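Local structure of condensin complex subunit 3 (Schizosaccharomyces pombe, 5OQR) at residues V336-Y341 with D377-K383. The protein serves as a regulatory HEAT-repeat subunit of the condensin complex, which is required to convert interphase chromatin into condensed, mitotic-like chromosomes. Numbering follows the deposited sequence.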
ATOM      1  N   VAL A 336     -24.606 -29.605   9.615  1.00 35.76           N
ATOM      2  CA  VAL A 336     -25.491 -28.465   9.835  1.00 41.24           C
ATOM      3  C   VAL A 336     -26.391 -28.698  11.039  1.00 37.98           C
ATOM      4  O   VAL A 336     -26.758 -27.747  11.741  1.00 40.65           O
ATOM      5  CB  VAL A 336     -26.316 -28.182   8.565  1.00 45.77           C
ATOM      6  CG1 VAL A 336     -25.407 -27.836   7.406  1.00 58.78           C
ATOM      7  CG2 VAL A 336     -27.173 -29.370   8.228  1.00 62.95           C
ATOM      8  N   VAL A 337     -26.771 -29.951  11.296  1.00 41.72           N
ATOM      9  CA  VAL A 337     -27.602 -30.255  12.459  1.00 42.31           C
ATOM     10  C   VAL A 337     -26.897 -29.819  13.735  1.00 39.17           C
ATOM     11  O   VAL A 337     -27.471 -29.120  14.578  1.00 38.54           O
ATOM     12  CB  VAL A 337     -27.948 -31.755  12.491  1.00 40.63           C
ATOM     13  CG1 VAL A 337     -28.730 -32.103  13.754  1.00 51.25           C
ATOM     14  CG2 VAL A 337     -28.743 -32.140  11.254  1.00 46.61           C
ATOM     15  N   GLN A 338     -25.639 -30.230  13.898  1.00 39.89           N
ATOM     16  CA  GLN A 338     -24.868 -29.807  15.061  1.00 38.35           C
ATOM     17  C   GLN A 338     -24.618 -28.306  15.026  1.00 37.27           C
ATOM     18  O   GLN A 338     -24.647 -27.641  16.068  1.00 32.73           O
ATOM     19  CB  GLN A 338     -23.540 -30.560  15.114  1.00 39.21           C
ATOM     20  CG  GLN A 338     -23.637 -32.068  14.929  1.00 43.14           C
ATOM     21  CD  GLN A 338     -22.322 -32.670  14.473  1.00 58.32           C
ATOM     22  OE1 GLN A 338     -22.209 -33.167  13.352  1.00 47.90           O
ATOM     23  NE2 GLN A 338     -21.316 -32.619  15.335  1.00 64.96           N
ATOM     24  N   LEU A 339     -24.371 -27.758  13.835  1.00 36.32           N
ATOM     25  CA  LEU A 339     -24.119 -26.328  13.704  1.00 29.87           C
ATOM     26  C   LEU A 339     -25.332 -25.521  14.144  1.00 29.55           C
ATOM     27  O   LEU A 339     -25.210 -24.565  14.916  1.00 28.28           O
ATOM     28  CB  LEU A 339     -23.749 -26.000  12.260  1.00 31.92           C
ATOM     29  CG  LEU A 339     -23.373 -24.547  11.972  1.00 24.70           C
ATOM     30  CD1 LEU A 339     -22.008 -24.224  12.547  1.00 28.85           C
ATOM     31  CD2 LEU A 339     -23.409 -24.284  10.482  1.00 29.41           C
ATOM     32  N   THR A 340     -26.517 -25.891  13.653  1.00 30.44           N
ATOM     33  CA  THR A 340     -27.742 -25.241  14.105  1.00 34.12           C
ATOM     34  C   THR A 340     -27.852 -25.299  15.622  1.00 31.10           C
ATOM     35  O   THR A 340     -28.249 -24.322  16.264  1.00 27.55           O
ATOM     36  CB  THR A 340     -28.961 -25.902  13.460  1.00 35.79           C
ATOM     37  OG1 THR A 340     -28.778 -25.972  12.040  1.00 39.93           O
ATOM     38  CG2 THR A 340     -30.224 -25.108  13.758  1.00 35.98           C
ATOM     39  N   TYR A 341     -27.493 -26.438  16.211  1.00 31.57           N
ATOM     40  CA  TYR A 341     -27.517 -26.569  17.661  1.00 34.03           C
ATOM     41  C   TYR A 341     -26.488 -25.654  18.316  1.00 35.12           C
ATOM     42  O   TYR A 341     -26.797 -24.970  19.299  1.00 33.06           O
ATOM     43  CB  TYR A 341     -27.279 -28.033  18.038  1.00 41.50           C
ATOM     44  CG  TYR A 341     -27.079 -28.295  19.511  1.00 33.68           C
ATOM     45  CD1 TYR A 341     -25.883 -28.815  19.982  1.00 36.81           C
ATOM     46  CD2 TYR A 341     -28.085 -28.032  20.429  1.00 35.14           C
ATOM     47  CE1 TYR A 341     -25.693 -29.064  21.323  1.00 42.38           C
ATOM     48  CE2 TYR A 341     -27.903 -28.277  21.775  1.00 40.18           C
ATOM     49  CZ  TYR A 341     -26.705 -28.796  22.216  1.00 43.46           C
ATOM     50  OH  TYR A 341     -26.511 -29.041  23.556  1.00 38.68           O
ATOM     51  N   ASP A 377     -27.859 -32.319   2.781  1.00100.19           N
ATOM     52  CA  ASP A 377     -28.651 -32.871   3.870  1.00 93.13           C
ATOM     53  C   ASP A 377     -29.962 -32.108   4.006  1.00 84.59           C
ATOM     54  O   ASP A 377     -30.048 -31.140   4.767  1.00 82.29           O
ATOM     55  CB  ASP A 377     -27.867 -32.819   5.182  1.00 94.75           C
ATOM     56  CG  ASP A 377     -28.631 -33.423   6.341  1.00 96.74           C
ATOM     57  OD1 ASP A 377     -29.526 -34.257   6.093  1.00 98.41           O
ATOM     58  OD2 ASP A 377     -28.339 -33.062   7.500  1.00 99.69           O
ATOM     59  N   GLU A 378     -30.979 -32.527   3.251  1.00 85.68           N
ATOM     60  CA  GLU A 378     -32.292 -31.905   3.360  1.00 89.56           C
ATOM     61  C   GLU A 378     -32.715 -31.773   4.815  1.00 85.45           C
ATOM     62  O   GLU A 378     -33.196 -30.716   5.237  1.00 84.03           O
ATOM     63  CB  GLU A 378     -33.319 -32.723   2.575  1.00 98.18           C
ATOM     64  CG  GLU A 378     -33.181 -32.599   1.063  1.00113.00           C
ATOM     65  CD  GLU A 378     -33.587 -33.862   0.324  1.00120.73           C
ATOM     66  OE1 GLU A 378     -33.280 -34.969   0.815  1.00116.91           O
ATOM     67  OE2 GLU A 378     -34.214 -33.748  -0.751  1.00116.18           O
ATOM     68  N   ILE A 379     -32.513 -32.832   5.602  1.00 88.14           N
ATOM     69  CA  ILE A 379     -32.936 -32.836   7.002  1.00 83.44           C
ATOM     70  C   ILE A 379     -32.363 -31.626   7.724  1.00 76.98           C
ATOM     71  O   ILE A 379     -33.091 -30.817   8.310  1.00 76.82           O
ATOM     72  CB  ILE A 379     -32.508 -34.146   7.689  1.00 90.15           C
ATOM     73  CG1 ILE A 379     -33.266 -35.340   7.097  1.00 98.65           C
ATOM     74  CG2 ILE A 379     -32.742 -34.075   9.201  1.00 85.75           C
ATOM     75  CD1 ILE A 379     -32.559 -36.035   5.939  1.00 92.83           C
ATOM     76  N   GLY A 380     -31.037 -31.494   7.690  1.00 73.71           N
ATOM     77  CA  GLY A 380     -30.389 -30.389   8.367  1.00 64.08           C
ATOM     78  C   GLY A 380     -30.654 -29.051   7.711  1.00 58.91           C
ATOM     79  O   GLY A 380     -30.672 -28.018   8.386  1.00 48.25           O
ATOM     80  N   ARG A 381     -30.860 -29.045   6.392  1.00 66.61           N
ATOM     81  CA  ARG A 381     -31.278 -27.822   5.714  1.00 58.54           C
ATOM     82  C   ARG A 381     -32.584 -27.302   6.297  1.00 55.44           C
ATOM     83  O   ARG A 381     -32.718 -26.110   6.594  1.00 48.31           O
ATOM     84  CB  ARG A 381     -31.423 -28.085   4.213  1.00 65.47           C
ATOM     85  CG  ARG A 381     -32.003 -26.919   3.426  1.00 65.06           C
ATOM     86  CD  ARG A 381     -32.178 -27.263   1.961  1.00 70.06           C
ATOM     87  NE  ARG A 381     -33.228 -26.449   1.345  1.00 78.97           N
ATOM     88  CZ  ARG A 381     -34.427 -26.890   0.971  1.00 76.96           C
ATOM     89  NH1 ARG A 381     -35.296 -26.047   0.428  1.00 82.72           N
ATOM     90  NH2 ARG A 381     -34.767 -28.165   1.117  1.00 83.16           N
ATOM     91  N   ARG A 382     -33.562 -28.193   6.472  1.00 63.69           N
ATOM     92  CA  ARG A 382     -34.853 -27.787   7.016  1.00 57.52           C
ATOM     93  C   ARG A 382     -34.719 -27.302   8.454  1.00 48.77           C
ATOM     94  O   ARG A 382     -35.389 -26.346   8.860  1.00 40.06           O
ATOM     95  CB  ARG A 382     -35.835 -28.954   6.932  1.00 74.99           C
ATOM     96  CG  ARG A 382     -36.119 -29.413   5.510  1.00 86.60           C
ATOM     97  CD  ARG A 382     -36.153 -30.932   5.400  1.00100.96           C
ATOM     98  NE  ARG A 382     -37.163 -31.538   6.259  1.00106.24           N
ATOM     99  CZ  ARG A 382     -38.448 -31.661   5.946  1.00106.28           C
ATOM    100  NH1 ARG A 382     -38.900 -31.210   4.783  1.00106.11           N
ATOM    101  NH2 ARG A 382     -39.284 -32.232   6.799  1.00102.52           N
ATOM    102  N   LYS A 383     -33.860 -27.948   9.244  1.00 46.35           N
ATOM    103  CA  LYS A 383     -33.693 -27.542  10.634  1.00 46.66           C
ATOM    104  C   LYS A 383     -33.141 -26.126  10.723  1.00 45.67           C
ATOM    105  O   LYS A 383     -33.715 -25.261  11.394  1.00 41.49           O
ATOM    106  CB  LYS A 383     -32.772 -28.518  11.364  1.00 49.78           C
ATOM    107  CG  LYS A 383     -32.736 -28.304  12.869  1.00 48.66           C
ATOM    108  CD  LYS A 383     -31.577 -29.027  13.525  1.00 52.26           C
ATOM    109  CE  LYS A 383     -31.478 -28.665  14.999  1.00 65.70           C
ATOM    110  NZ  LYS A 383     -30.349 -29.353  15.683  1.00 61.76           N
TER
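Lys-383 lies across Val-337 and Thr-340, joining neighbouring helices of the alpha-solenoid built from HEAT repeats: helix 336-348 and helix 378-394, the latter nearly all in HEAT repeat 6. Their first turns run nearly parallel, crossing at 18° with axes 8.7 Å apart, and illustrate how a glycine lets such helices approach and a long side chain ties them. Where the backbones come nearest, the CA atoms of Val-337 and Gly-380 are 5.0 Å apart. Gly-380 offers bare backbone here, on which two valines rest: Val-336 CG2 lies 3.4 Å from its CA, and Val-337 CG2 meets the same atom at 3.8 Å. Asp-377, at the N-cap position, brings OD2 to 3.9 Å from Val-337 CG2. Three residues beyond Gly-380, about one turn, Lys-383 starts with CG anti to the backbone N (chi1 -170°) and stays extended. On the way its CE lies 4.0 Å from Thr-340 CG2. It crosses the Val-337 side chain at about a right angle, Val-337 CG1 lying 3.7 Å from Lys-383 NZ. Replacing Lys-383 by alanine would probably strip the methylene cover from one side of Thr-340 and leave the Val-337 carbonyl without its interhelical donor. That carbonyl is gripped twice, by Tyr-341 N within the helix and, from the opposite face of its plane, by Lys-383 NZ, 3.1 Å from Val-337 O and tilted 32° from the plane.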